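Local coordinates for TetR-family transcriptional regulator (Streptomyces coelicolor, PDB 2G7L), which is a putative TetR-family transcriptional regulator that probably binds operator DNA as a dimer through an N-terminal helix-turn-helix domain and responds to a small-molecule ligand, at residues A[69-74]-A[102-107]; A[88-93]-A[216-221]; A[110-115]-A[159-164]; A[130-135]-A[147-152]. One frame throughout, in Å; residues are numbered along the deposited sequence.

Contact 1 (A[69-74]-A[102-107]); sequences AVLDAL and LVLFAH
L71 and L74, spaced by one turn along helix 63-74, lean on V103 and L104 near the C-terminal end of helix 89-106 and on H107 just beyond it. In TetR-family regulators the helix that follows the helix-turn-helix joins the DNA-binding domain to the all-helical C-terminal core, and this apolar contact ties that connecting helix to the core. The two short helical segments approach to 11.1 Å between axes, and their directions differ by 131°.

L71 comes first along the segment. Its CG is anti to the backbone N (chi1 180°), which carries the forked end out to the neighbouring helix although the CB itself does not point there. The fork closes on one methyl of L104: CD1 of L71 lies 3.7 Å from CD1 of L104, and CD2 of L71 is 3.8 Å from the same atom, the two side chains meeting at about a right angle. CD1 of L71 also reaches CG2 of V103, at 4.1 Å. Behind this pair, L110 and A114 of helix 108-116 continue the apolar layer against L71.

One turn on, L74 points toward the opposing helix and brings its CB to 4.1 Å from CG2 of V103. That V103 methyl is thus shared by both leucines. The rest of the L74 side chain runs to H107, which stands at the N-cap position of helix 108-116. The CD2 methyl comes within 4.1 Å of H107 NE2, while L74 CD1 makes a CH-pi contact over one face of the imidazole, 4.3 Å from the ring centroid and 12° off its normal.

Contact 2 (A[88-93]-A[216-221]); sequences DWREQL and VLVNGI
R90 and V218 run alongside each other from opposite sides of the contact, so that the guanidinium group at the end of R90 lies across the valine. CG of R90 is anti to the backbone N (chi1 -177°) and the chain is extended as far as NE, which carries the charged group from helix 89-106 to helix 206-223. Both helices belong to the all-helical C-terminal domain of the TetR fold, and helix 206-223 also packs against the second subunit here. CG1 of V218 sits over one face of the guanidinium, close to its rim and 3.2 Å from NH1.

N219 comes instead to the edge. R90 and N219 meet at about a right angle, and their guanidinium and amide planes are 47° apart. NH1 of R90 gives a hydrogen bond of 3.2 Å to OD1 of N219; the oxygen lies near the guanidinium plane, but the donor stands above the carbonyl plane. NH2 adds a weak bond to the same oxygen at 3.4 Å.

Beside this polar pair, CG1 of V218 also meets the edge of the W89 indole, 3.9 Å from CH2, and CG2 of V218 lies 4.3 Å from L93 CD1.

NH2 of R90 also makes a salt bridge to D215, and ND2 of N219 is hydrogen-bonded to T224 OG1 of the second subunit. The amide thus uses its oxygen within the chain and its nitrogen across the dimer interface, so one neutral side chain links the charged end of R90 to the subunit contact.

Contact 3 (A[110-115]-A[159-164]); sequences LARSAL and TAAEQA
R112 of helix 108-116 reaches the carbonyl oxygens near the C-terminal end of helix 142-161. Its NE gives a hydrogen bond of 2.9 Å to the O of A161, with an N-H...O angle of 143°; the donor lies in the carbonyl plane, on a lone pair. NH2 reaches the O of Q163 at 2.8 Å in a strongly bent, weak bond, and a second weak bond runs from NH2 to A161 O at 3.3 Å. A chain extended from CG to NE lays the guanidinium edge along these two oxygens. A leucine in place of R112 would probably leave the A161 and Q163 carbonyls without these donors, with the turn held less firmly to helix 108-116.

The turn has a tie of its own, since Q163 NE2 bonds back to the O of T159 at 2.8 Å.

Next to the polar bonds, the aliphatic part of R112 packs on A161, CG lying 3.9 Å from the alanine CB. CD1 of L115 touches the same methyl at 4.0 Å. Small residues allow the backbones to come close: A111 CB is 3.7 Å from A160 CB. The two helices meet in the C-terminal domain of the TetR fold, beside the second subunit, whose L115 packs on both L115 and A161 and whose V116 meets R112.

A positive group beside carbonyls near the end of helix 142-161 would be expected to ease the partial negative charge there, probably adding an electrostatic part to the packing of the two helices.

Contact 4 (A[130-135]-A[147-152]); sequences RVLELL and WGVDKL
V149 wedges between V131, L132 and L135 where the consecutive helices 122-136 and 142-161 cross. The short segments cross at 120° with their axes 9.7 Å apart, and the contact is apolar throughout. CG1 of V149 faces L135, 3.8 Å from CD2, and also lies against V131, where the modelled spacing of the methyls is too short to be trusted. The other branch, CG2, turns to L132 and lies 3.7 Å from its CD2, the two side chains meeting at about a right angle.

This helix pair belongs to the all-helical C-terminal core of the TetR fold, and both helices also meet the partner subunit: I194 of the second subunit packs on L132, and L201 of that subunit on V149, while D150 makes a salt bridge to its R209. With an alanine at L132, V149 CG2 would probably lose its nearest neighbour across the contact, and a gap is likely to open under I194 of the second subunit.

L135, its CG anti to the backbone N (chi1 -171°), extends across helix 142-161. Because G148 carries no side chain, CD2 of L135 can settle against the main chain, 4.2 Å from the carbonyl C of that glycine. The same CD2 goes on to meet CD1 of L152 at 4.1 Å, and L152 in turn packs on L217, V218 and I221 of helix 206-223.

How the contacts relate
From the N terminus, contact 1 is the first to close, joining the helix that follows the DNA-binding domain to the end of helix 89-106. Contact 2 opens at the start of that same helix, before contact 1 has closed, so the two cross; it closes last, at helix 206-223. Within its long loop lies contact 3, and contact 4 lies in turn within the loop of contact 3, both ending on helix 142-161. Contacts 1 and 3 touch through L104 on A160 and L74 on L110, linking the connecting helix to helices 108-116 and 142-161. Contacts 2 and 4 touch about L93 and L134 at the far end. Contacts 2, 3 and 4 also meet the second subunit.

Contact 1 (A[69-74]-A[102-107])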
loop_
_atom_site.group_PDB
_atom_site.type_symbol
_atom_site.label_atom_id
_atom_site.label_comp_id
_atom_site.label_asym_id
_atom_site.label_seq_id
_atom_site.Cartn_x
_atom_site.Cartn_y
_atom_site.Cartn_z
ATOM N N ALA A 69 7.333 14.390 -6.360
ATOM C CA ALA A 69 7.544 15.869 -6.333
ATOM C C ALA A 69 6.230 16.640 -6.274
ATOM O O ALA A 69 6.087 17.568 -5.509
ATOM C CB ALA A 69 8.331 16.276 -7.581
ATOM N N VAL A 70 5.247 16.253 -7.076
ATOM C CA VAL A 70 3.949 16.912 -6.987
ATOM C C VAL A 70 3.291 16.627 -5.649
ATOM O O VAL A 70 2.577 17.479 -5.081
ATOM C CB VAL A 70 3.013 16.447 -8.118
ATOM C CG1 VAL A 70 1.622 16.983 -7.923
ATOM C CG2 VAL A 70 3.611 16.888 -9.530
ATOM N N LEU A 71 3.442 15.388 -5.159
ATOM C CA LEU A 71 2.873 15.091 -3.823
ATOM C C LEU A 71 3.586 15.906 -2.812
ATOM O O LEU A 71 2.934 16.496 -1.926
ATOM C CB LEU A 71 2.937 13.585 -3.459
ATOM C CG LEU A 71 2.363 13.218 -2.087
ATOM C CD1 LEU A 71 0.924 13.668 -1.996
ATOM C CD2 LEU A 71 2.511 11.692 -1.885
ATOM N N ASP A 72 4.912 15.961 -2.899
ATOM C CA ASP A 72 5.644 16.805 -1.949
ATOM C C ASP A 72 5.126 18.246 -1.870
ATOM O O ASP A 72 4.794 18.752 -0.793
ATOM C CB ASP A 72 7.139 16.767 -2.177
ATOM C CG ASP A 72 7.913 17.339 -0.988
ATOM O OD1 ASP A 72 7.834 18.560 -0.798
ATOM O OD2 ASP A 72 8.630 16.610 -0.259
ATOM N N ALA A 73 4.966 18.875 -3.022
ATOM C CA ALA A 73 4.387 20.201 -3.104
ATOM C C ALA A 73 3.090 20.282 -2.295
ATOM O O ALA A 73 2.920 21.192 -1.477
ATOM C CB ALA A 73 4.110 20.558 -4.607
ATOM N N LEU A 74 2.188 19.324 -2.513
ATOM C CA LEU A 74 0.822 19.343 -1.914
ATOM C C LEU A 74 0.825 19.145 -0.387
ATOM O O LEU A 74 -0.137 19.488 0.316
ATOM C CB LEU A 74 -0.069 18.280 -2.595
ATOM C CG LEU A 74 -0.410 18.541 -4.074
ATOM C CD1 LEU A 74 -0.643 17.269 -4.820
ATOM C CD2 LEU A 74 -1.667 19.421 -4.209
ATOM N N LEU A 102 -5.725 12.799 4.425
ATOM C CA LEU A 102 -6.715 13.598 3.706
ATOM C C LEU A 102 -6.136 14.209 2.425
ATOM O O LEU A 102 -6.835 14.292 1.444
ATOM C CB LEU A 102 -7.259 14.706 4.621
ATOM C CG LEU A 102 -8.252 14.165 5.666
ATOM C CD1 LEU A 102 -8.386 15.143 6.815
ATOM C CD2 LEU A 102 -9.616 13.790 5.072
ATOM N N VAL A 103 -4.867 14.592 2.407
ATOM C CA VAL A 103 -4.305 14.959 1.089
ATOM C C VAL A 103 -4.204 13.783 0.132
ATOM O O VAL A 103 -4.554 13.908 -1.011
ATOM C CB VAL A 103 -3.077 15.979 1.074
ATOM C CG1 VAL A 103 -2.515 16.318 2.440
ATOM C CG2 VAL A 103 -2.002 15.698 -0.012
ATOM N N LEU A 104 -3.833 12.617 0.626
ATOM C CA LEU A 104 -3.814 11.408 -0.214
ATOM C C LEU A 104 -5.191 11.013 -0.730
ATOM O O LEU A 104 -5.311 10.617 -1.869
ATOM C CB LEU A 104 -3.168 10.260 0.544
ATOM C CG LEU A 104 -1.662 9.926 0.439
ATOM C CD1 LEU A 104 -0.808 11.022 -0.066
ATOM C CD2 LEU A 104 -1.082 9.357 1.679
ATOM N N PHE A 105 -6.226 11.115 0.096
ATOM C CA PHE A 105 -7.592 10.751 -0.327
ATOM C C PHE A 105 -8.071 11.678 -1.443
ATOM O O PHE A 105 -8.833 11.258 -2.293
ATOM C CB PHE A 105 -8.589 10.849 0.847
ATOM C CG PHE A 105 -8.727 9.554 1.696
ATOM C CD1 PHE A 105 -7.604 8.842 2.125
ATOM C CD2 PHE A 105 -9.988 9.091 2.073
ATOM C CE1 PHE A 105 -7.724 7.636 2.934
ATOM C CE2 PHE A 105 -10.118 7.924 2.893
ATOM C CZ PHE A 105 -8.966 7.193 3.306
ATOM N N ALA A 106 -7.635 12.940 -1.430
ATOM C CA ALA A 106 -7.892 13.889 -2.538
ATOM C C ALA A 106 -7.150 13.488 -3.816
ATOM O O ALA A 106 -7.621 13.770 -4.905
ATOM C CB ALA A 106 -7.539 15.330 -2.119
ATOM N N HIS A 107 -5.999 12.804 -3.691
ATOM C CA HIS A 107 -5.189 12.436 -4.855
ATOM C C HIS A 107 -4.712 10.956 -4.881
ATOM O O HIS A 107 -3.487 10.674 -4.778
ATOM C CB HIS A 107 -3.993 13.378 -4.971
ATOM C CG HIS A 107 -4.370 14.823 -4.988
ATOM N ND1 HIS A 107 -4.727 15.488 -6.144
ATOM C CD2 HIS A 107 -4.468 15.729 -3.986
ATOM C CE1 HIS A 107 -5.024 16.741 -5.855
ATOM N NE2 HIS A 107 -4.887 16.910 -4.553
#

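Contact 2 (A[88-93]-A[216-221])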
loop_
_atom_site.group_PDB
_atom_site.type_symbol
_atom_site.label_atom_id
_atom_site.label_comp_id
_atom_site.label_asym_id
_atom_site.label_seq_id
_atom_site.Cartn_x
_atom_site.Cartn_y
_atom_site.Cartn_z
ATOM N N ASP A 88 -0.333 16.891 24.112
ATOM C CA ASP A 88 0.425 15.611 24.053
ATOM C C ASP A 88 0.251 14.620 22.871
ATOM O O ASP A 88 -0.710 14.664 22.086
ATOM C CB ASP A 88 0.781 14.924 25.398
ATOM C CG ASP A 88 2.346 14.638 25.530
ATOM O OD1 ASP A 88 2.744 13.909 26.458
ATOM O OD2 ASP A 88 3.191 15.137 24.725
ATOM N N TRP A 89 1.258 13.753 22.807
ATOM C CA TRP A 89 1.904 13.365 21.575
ATOM C C TRP A 89 1.040 12.483 20.680
ATOM O O TRP A 89 1.030 12.648 19.458
ATOM C CB TRP A 89 3.245 12.712 21.920
ATOM C CG TRP A 89 3.089 11.419 22.696
ATOM C CD1 TRP A 89 3.166 11.249 24.063
ATOM C CD2 TRP A 89 2.828 10.120 22.147
ATOM N NE1 TRP A 89 2.994 9.919 24.384
ATOM C CE2 TRP A 89 2.756 9.211 23.233
ATOM C CE3 TRP A 89 2.649 9.631 20.839
ATOM C CZ2 TRP A 89 2.494 7.844 23.049
ATOM C CZ3 TRP A 89 2.378 8.294 20.669
ATOM C CH2 TRP A 89 2.312 7.408 21.766
ATOM N N ARG A 90 0.268 11.591 21.301
ATOM C CA ARG A 90 -0.457 10.540 20.585
ATOM C C ARG A 90 -1.606 11.133 19.815
ATOM O O ARG A 90 -1.851 10.778 18.664
ATOM C CB ARG A 90 -0.936 9.438 21.563
ATOM C CG ARG A 90 -1.623 8.302 20.874
ATOM C CD ARG A 90 -1.725 7.093 21.738
ATOM N NE ARG A 90 -2.543 6.077 21.099
ATOM C CZ ARG A 90 -2.256 4.773 21.130
ATOM N NH1 ARG A 90 -1.170 4.353 21.785
ATOM N NH2 ARG A 90 -3.069 3.881 20.529
ATOM N N GLU A 91 -2.318 12.041 20.460
ATOM C CA GLU A 91 -3.422 12.743 19.803
ATOM C C GLU A 91 -2.964 13.684 18.643
ATOM O O GLU A 91 -3.654 13.813 17.598
ATOM C CB GLU A 91 -4.178 13.548 20.858
ATOM C CG GLU A 91 -5.208 14.546 20.302
ATOM C CD GLU A 91 -5.510 15.684 21.299
ATOM O OE1 GLU A 91 -4.555 16.167 21.975
ATOM O OE2 GLU A 91 -6.712 16.088 21.395
ATOM N N GLN A 92 -1.836 14.360 18.850
ATOM C CA GLN A 92 -1.265 15.247 17.844
ATOM C C GLN A 92 -0.660 14.437 16.693
ATOM O O GLN A 92 -0.831 14.807 15.558
ATOM C CB GLN A 92 -0.150 16.077 18.458
ATOM C CG GLN A 92 -0.576 17.298 19.332
ATOM C CD GLN A 92 0.632 17.902 20.031
ATOM O OE1 GLN A 92 1.189 18.922 19.587
ATOM N NE2 GLN A 92 1.077 17.249 21.102
ATOM N N LEU A 93 0.058 13.351 16.995
ATOM C CA LEU A 93 0.406 12.304 15.975
ATOM C C LEU A 93 -0.800 11.907 15.128
ATOM O O LEU A 93 -0.780 11.946 13.903
ATOM C CB LEU A 93 0.996 11.046 16.637
ATOM C CG LEU A 93 2.262 10.375 16.066
ATOM C CD1 LEU A 93 2.184 8.939 16.332
ATOM C CD2 LEU A 93 2.599 10.623 14.600
ATOM N N VAL A 216 -3.832 0.392 16.442
ATOM C CA VAL A 216 -3.178 -0.910 16.311
ATOM C C VAL A 216 -1.699 -0.717 16.117
ATOM O O VAL A 216 -0.845 -1.410 16.720
ATOM C CB VAL A 216 -3.782 -1.715 15.056
ATOM C CG1 VAL A 216 -2.994 -2.910 14.742
ATOM C CG2 VAL A 216 -5.193 -2.022 15.284
ATOM N N LEU A 217 -1.369 0.223 15.218
ATOM C CA LEU A 217 0.033 0.396 14.868
ATOM C C LEU A 217 0.785 1.029 16.011
ATOM O O LEU A 217 1.893 0.587 16.359
ATOM C CB LEU A 217 0.132 1.274 13.588
ATOM C CG LEU A 217 -0.084 0.409 12.323
ATOM C CD1 LEU A 217 -0.401 1.304 11.202
ATOM C CD2 LEU A 217 1.251 -0.345 12.027
ATOM N N VAL A 218 0.226 2.081 16.588
ATOM C CA VAL A 218 0.965 2.747 17.760
ATOM C C VAL A 218 1.214 1.777 18.931
ATOM O O VAL A 218 2.375 1.549 19.432
ATOM C CB VAL A 218 0.217 4.065 18.170
ATOM C CG1 VAL A 218 0.893 4.703 19.341
ATOM C CG2 VAL A 218 0.313 5.066 16.964
ATOM N N ASN A 219 0.144 1.071 19.284
ATOM C CA ASN A 219 0.244 -0.001 20.310
ATOM C C ASN A 219 1.268 -1.021 19.930
ATOM O O ASN A 219 2.161 -1.376 20.702
ATOM C CB ASN A 219 -1.103 -0.648 20.472
ATOM C CG ASN A 219 -2.021 0.228 21.219
ATOM O OD1 ASN A 219 -1.548 1.180 21.846
ATOM N ND2 ASN A 219 -3.347 -0.026 21.151
ATOM N N GLY A 220 1.224 -1.495 18.695
ATOM C CA GLY A 220 2.295 -2.455 18.342
ATOM C C GLY A 220 3.683 -1.899 18.240
ATOM O O GLY A 220 4.658 -2.549 18.586
ATOM N N ILE A 221 3.806 -0.726 17.622
ATOM C CA ILE A 221 5.147 -0.119 17.474
ATOM C C ILE A 221 5.819 0.077 18.858
ATOM O O ILE A 221 6.986 -0.321 19.075
ATOM C CB ILE A 221 5.082 1.220 16.719
ATOM C CG1 ILE A 221 4.763 0.990 15.220
ATOM C CG2 ILE A 221 6.422 2.054 16.920
ATOM C CD1 ILE A 221 4.165 2.236 14.568
#

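Contact 3 (A[110-115]-A[159-164])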
loop_
_atom_site.group_PDB
_atom_site.type_symbol
_atom_site.label_atom_id
_atom_site.label_comp_id
_atom_site.label_asym_id
_atom_site.label_seq_id
_atom_site.Cartn_x
_atom_site.Cartn_y
_atom_site.Cartn_z
ATOM N N LEU A 110 -1.630 9.752 -6.428
ATOM C CA LEU A 110 -0.382 10.102 -5.726
ATOM C C LEU A 110 -0.013 9.135 -4.604
ATOM O O LEU A 110 1.173 8.803 -4.437
ATOM C CB LEU A 110 -0.411 11.569 -5.206
ATOM C CG LEU A 110 -0.533 12.662 -6.322
ATOM C CD1 LEU A 110 -0.480 14.062 -5.688
ATOM C CD2 LEU A 110 0.549 12.462 -7.415
ATOM N N ALA A 111 -1.004 8.703 -3.819
ATOM C CA ALA A 111 -0.807 7.557 -2.845
ATOM C C ALA A 111 -0.269 6.329 -3.589
ATOM O O ALA A 111 0.758 5.767 -3.169
ATOM C CB ALA A 111 -2.104 7.189 -2.081
ATOM N N ARG A 112 -0.894 5.964 -4.738
ATOM C CA ARG A 112 -0.428 4.782 -5.490
ATOM C C ARG A 112 1.006 4.917 -5.914
ATOM O O ARG A 112 1.817 3.969 -5.794
ATOM C CB ARG A 112 -1.300 4.485 -6.705
ATOM C CG ARG A 112 -2.655 3.932 -6.346
ATOM C CD ARG A 112 -3.623 3.935 -7.535
ATOM N NE ARG A 112 -4.963 4.021 -6.968
ATOM C CZ ARG A 112 -6.095 4.019 -7.656
ATOM N NH1 ARG A 112 -6.088 3.872 -8.970
ATOM N NH2 ARG A 112 -7.247 4.099 -7.027
ATOM N N SER A 113 1.370 6.100 -6.396
ATOM C CA SER A 113 2.744 6.299 -6.846
ATOM C C SER A 113 3.703 6.434 -5.693
ATOM O O SER A 113 4.869 6.035 -5.800
ATOM C CB SER A 113 2.817 7.549 -7.733
ATOM O OG SER A 113 2.041 7.346 -8.897
ATOM N N ALA A 114 3.230 7.000 -4.584
ATOM C CA ALA A 114 4.080 7.124 -3.348
ATOM C C ALA A 114 4.575 5.739 -2.803
ATOM O O ALA A 114 5.697 5.594 -2.274
ATOM C CB ALA A 114 3.338 7.943 -2.255
ATOM N N LEU A 115 3.816 4.687 -3.080
ATOM C CA LEU A 115 4.351 3.332 -2.778
ATOM C C LEU A 115 5.454 2.914 -3.703
ATOM O O LEU A 115 6.332 2.186 -3.308
ATOM C CB LEU A 115 3.245 2.257 -2.712
ATOM C CG LEU A 115 2.146 2.561 -1.695
ATOM C CD1 LEU A 115 0.816 1.937 -2.063
ATOM C CD2 LEU A 115 2.516 2.267 -0.237
ATOM N N THR A 159 -3.818 2.760 2.433
ATOM C CA THR A 159 -5.289 2.926 2.553
ATOM C C THR A 159 -5.874 3.971 1.590
ATOM O O THR A 159 -7.007 3.837 1.091
ATOM C CB THR A 159 -5.742 3.259 4.011
ATOM O OG1 THR A 159 -5.349 2.202 4.908
ATOM C CG2 THR A 159 -7.286 3.384 4.108
ATOM N N ALA A 160 -5.136 5.061 1.388
ATOM C CA ALA A 160 -5.539 6.076 0.385
ATOM C C ALA A 160 -5.427 5.535 -1.059
ATOM O O ALA A 160 -6.247 5.869 -1.916
ATOM C CB ALA A 160 -4.709 7.366 0.569
ATOM N N ALA A 161 -4.419 4.678 -1.305
ATOM C CA ALA A 161 -4.275 3.962 -2.590
ATOM C C ALA A 161 -5.509 3.208 -3.079
ATOM O O ALA A 161 -5.760 3.131 -4.301
ATOM C CB ALA A 161 -3.024 3.034 -2.583
ATOM N N GLU A 162 -6.239 2.628 -2.123
ATOM C CA GLU A 162 -7.466 1.852 -2.337
ATOM C C GLU A 162 -8.681 2.716 -2.616
ATOM O O GLU A 162 -9.732 2.178 -2.917
ATOM C CB GLU A 162 -7.772 0.987 -1.099
ATOM C CG GLU A 162 -6.680 -0.094 -0.679
ATOM C CD GLU A 162 -7.119 -0.948 0.561
ATOM O OE1 GLU A 162 -6.901 -2.189 0.531
ATOM O OE2 GLU A 162 -7.673 -0.396 1.563
ATOM N N GLN A 163 -8.561 4.048 -2.468
ATOM C CA GLN A 163 -9.669 4.977 -2.766
ATOM C C GLN A 163 -9.819 5.202 -4.276
ATOM O O GLN A 163 -8.820 5.208 -5.016
ATOM C CB GLN A 163 -9.512 6.318 -2.028
ATOM C CG GLN A 163 -9.397 6.236 -0.477
ATOM C CD GLN A 163 -10.363 5.221 0.159
ATOM O OE1 GLN A 163 -11.571 5.296 -0.051
ATOM N NE2 GLN A 163 -9.814 4.252 0.924
ATOM N N ALA A 164 -11.071 5.363 -4.725
ATOM C CA ALA A 164 -11.391 5.548 -6.157
ATOM C C ALA A 164 -10.677 6.789 -6.740
ATOM O O ALA A 164 -10.866 7.898 -6.235
ATOM C CB ALA A 164 -12.916 5.666 -6.361
#

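Contact 4 (A[130-135]-A[147-152])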
loop_
_atom_site.group_PDB
_atom_site.type_symbol
_atom_site.label_atom_id
_atom_site.label_comp_id
_atom_site.label_asym_id
_atom_site.label_seq_id
_atom_site.Cartn_x
_atom_site.Cartn_y
_atom_site.Cartn_z
ATOM N N ARG A 130 8.528 15.716 12.047
ATOM C CA ARG A 130 7.479 15.927 12.976
ATOM C C ARG A 130 6.825 14.616 13.488
ATOM O O ARG A 130 6.406 14.523 14.636
ATOM C CB ARG A 130 6.408 16.736 12.253
ATOM C CG ARG A 130 5.154 17.065 13.113
ATOM C CD ARG A 130 5.557 17.914 14.388
ATOM N NE ARG A 130 4.354 18.357 15.097
ATOM C CZ ARG A 130 4.325 18.705 16.389
ATOM N NH1 ARG A 130 5.440 18.639 17.145
ATOM N NH2 ARG A 130 3.162 19.066 16.911
ATOM N N VAL A 131 6.668 13.624 12.619
ATOM C CA VAL A 131 6.000 12.381 13.014
ATOM C C VAL A 131 6.943 11.729 13.939
ATOM O O VAL A 131 6.537 11.189 14.947
ATOM C CB VAL A 131 5.737 11.490 11.793
ATOM C CG1 VAL A 131 5.383 10.052 12.253
ATOM C CG2 VAL A 131 4.613 12.037 11.063
ATOM N N LEU A 132 8.237 11.826 13.618
ATOM C CA LEU A 132 9.251 11.198 14.423
ATOM C C LEU A 132 9.335 11.826 15.848
ATOM O O LEU A 132 9.470 11.109 16.873
ATOM C CB LEU A 132 10.593 11.374 13.743
ATOM C CG LEU A 132 11.135 10.435 12.695
ATOM C CD1 LEU A 132 12.405 11.032 12.030
ATOM C CD2 LEU A 132 11.513 9.147 13.320
ATOM N N GLU A 133 9.250 13.159 15.878
ATOM C CA GLU A 133 9.292 13.951 17.111
ATOM C C GLU A 133 8.194 13.515 18.074
ATOM O O GLU A 133 8.430 13.276 19.248
ATOM C CB GLU A 133 9.020 15.420 16.720
ATOM C CG GLU A 133 9.506 16.476 17.697
ATOM C CD GLU A 133 8.895 17.859 17.379
ATOM O OE1 GLU A 133 8.445 18.515 18.351
ATOM O OE2 GLU A 133 8.795 18.269 16.177
ATOM N N LEU A 134 6.976 13.512 17.558
ATOM C CA LEU A 134 5.793 13.114 18.309
ATOM C C LEU A 134 5.879 11.642 18.749
ATOM O O LEU A 134 5.715 11.299 19.927
ATOM C CB LEU A 134 4.560 13.342 17.445
ATOM C CG LEU A 134 4.171 14.797 17.218
ATOM C CD1 LEU A 134 2.930 14.924 16.361
ATOM C CD2 LEU A 134 3.861 15.529 18.558
ATOM N N LEU A 135 6.140 10.754 17.802
ATOM C CA LEU A 135 6.187 9.350 18.171
ATOM C C LEU A 135 7.209 9.085 19.255
ATOM O O LEU A 135 7.035 8.219 20.112
ATOM C CB LEU A 135 6.431 8.439 16.929
ATOM C CG LEU A 135 6.267 6.924 17.199
ATOM C CD1 LEU A 135 4.860 6.519 17.841
ATOM C CD2 LEU A 135 6.609 6.099 15.966
ATOM N N TRP A 147 11.558 2.738 12.642
ATOM C CA TRP A 147 10.785 1.820 11.804
ATOM C C TRP A 147 9.291 2.087 11.906
ATOM O O TRP A 147 8.534 1.894 10.937
ATOM C CB TRP A 147 11.155 0.377 12.124
ATOM C CG TRP A 147 12.554 -0.007 11.695
ATOM C CD1 TRP A 147 13.568 0.826 11.408
ATOM C CD2 TRP A 147 13.069 -1.344 11.523
ATOM N NE1 TRP A 147 14.743 0.089 11.096
ATOM C CE2 TRP A 147 14.432 -1.241 11.170
ATOM C CE3 TRP A 147 12.493 -2.617 11.610
ATOM C CZ2 TRP A 147 15.238 -2.375 10.899
ATOM C CZ3 TRP A 147 13.285 -3.717 11.372
ATOM C CH2 TRP A 147 14.636 -3.596 11.025
ATOM N N GLY A 148 8.845 2.636 13.033
ATOM C CA GLY A 148 7.446 2.909 13.205
ATOM C C GLY A 148 6.872 4.000 12.332
ATOM O O GLY A 148 5.758 3.914 11.831
ATOM N N VAL A 149 7.570 5.102 12.181
ATOM C CA VAL A 149 6.996 6.195 11.379
ATOM C C VAL A 149 6.890 5.766 9.882
ATOM O O VAL A 149 5.972 6.168 9.260
ATOM C CB VAL A 149 7.850 7.538 11.494
ATOM C CG1 VAL A 149 7.779 8.116 12.976
ATOM C CG2 VAL A 149 9.260 7.236 11.176
ATOM N N ASP A 150 7.860 5.026 9.339
ATOM C CA ASP A 150 7.722 4.356 8.029
ATOM C C ASP A 150 6.414 3.552 7.916
ATOM O O ASP A 150 5.613 3.724 6.969
ATOM C CB ASP A 150 8.929 3.431 7.847
ATOM C CG ASP A 150 10.111 4.129 7.134
ATOM O OD1 ASP A 150 10.276 5.376 7.305
ATOM O OD2 ASP A 150 10.868 3.431 6.380
ATOM N N LYS A 151 6.122 2.736 8.938
ATOM C CA LYS A 151 4.893 1.938 8.980
ATOM C C LYS A 151 3.656 2.759 9.094
ATOM O O LYS A 151 2.680 2.463 8.425
ATOM C CB LYS A 151 4.933 0.906 10.143
ATOM C CG LYS A 151 5.710 -0.341 9.708
ATOM C CD LYS A 151 7.120 -0.497 10.287
ATOM C CE LYS A 151 8.235 -1.155 9.265
ATOM N NZ LYS A 151 9.241 -0.013 8.922
ATOM N N LEU A 152 3.648 3.783 9.962
ATOM C CA LEU A 152 2.475 4.716 10.023
ATOM C C LEU A 152 2.230 5.469 8.695
ATOM O O LEU A 152 1.096 5.710 8.271
ATOM C CB LEU A 152 2.685 5.716 11.152
ATOM C CG LEU A 152 2.569 5.253 12.597
ATOM C CD1 LEU A 152 3.282 6.239 13.502
ATOM C CD2 LEU A 152 1.036 4.958 12.959
#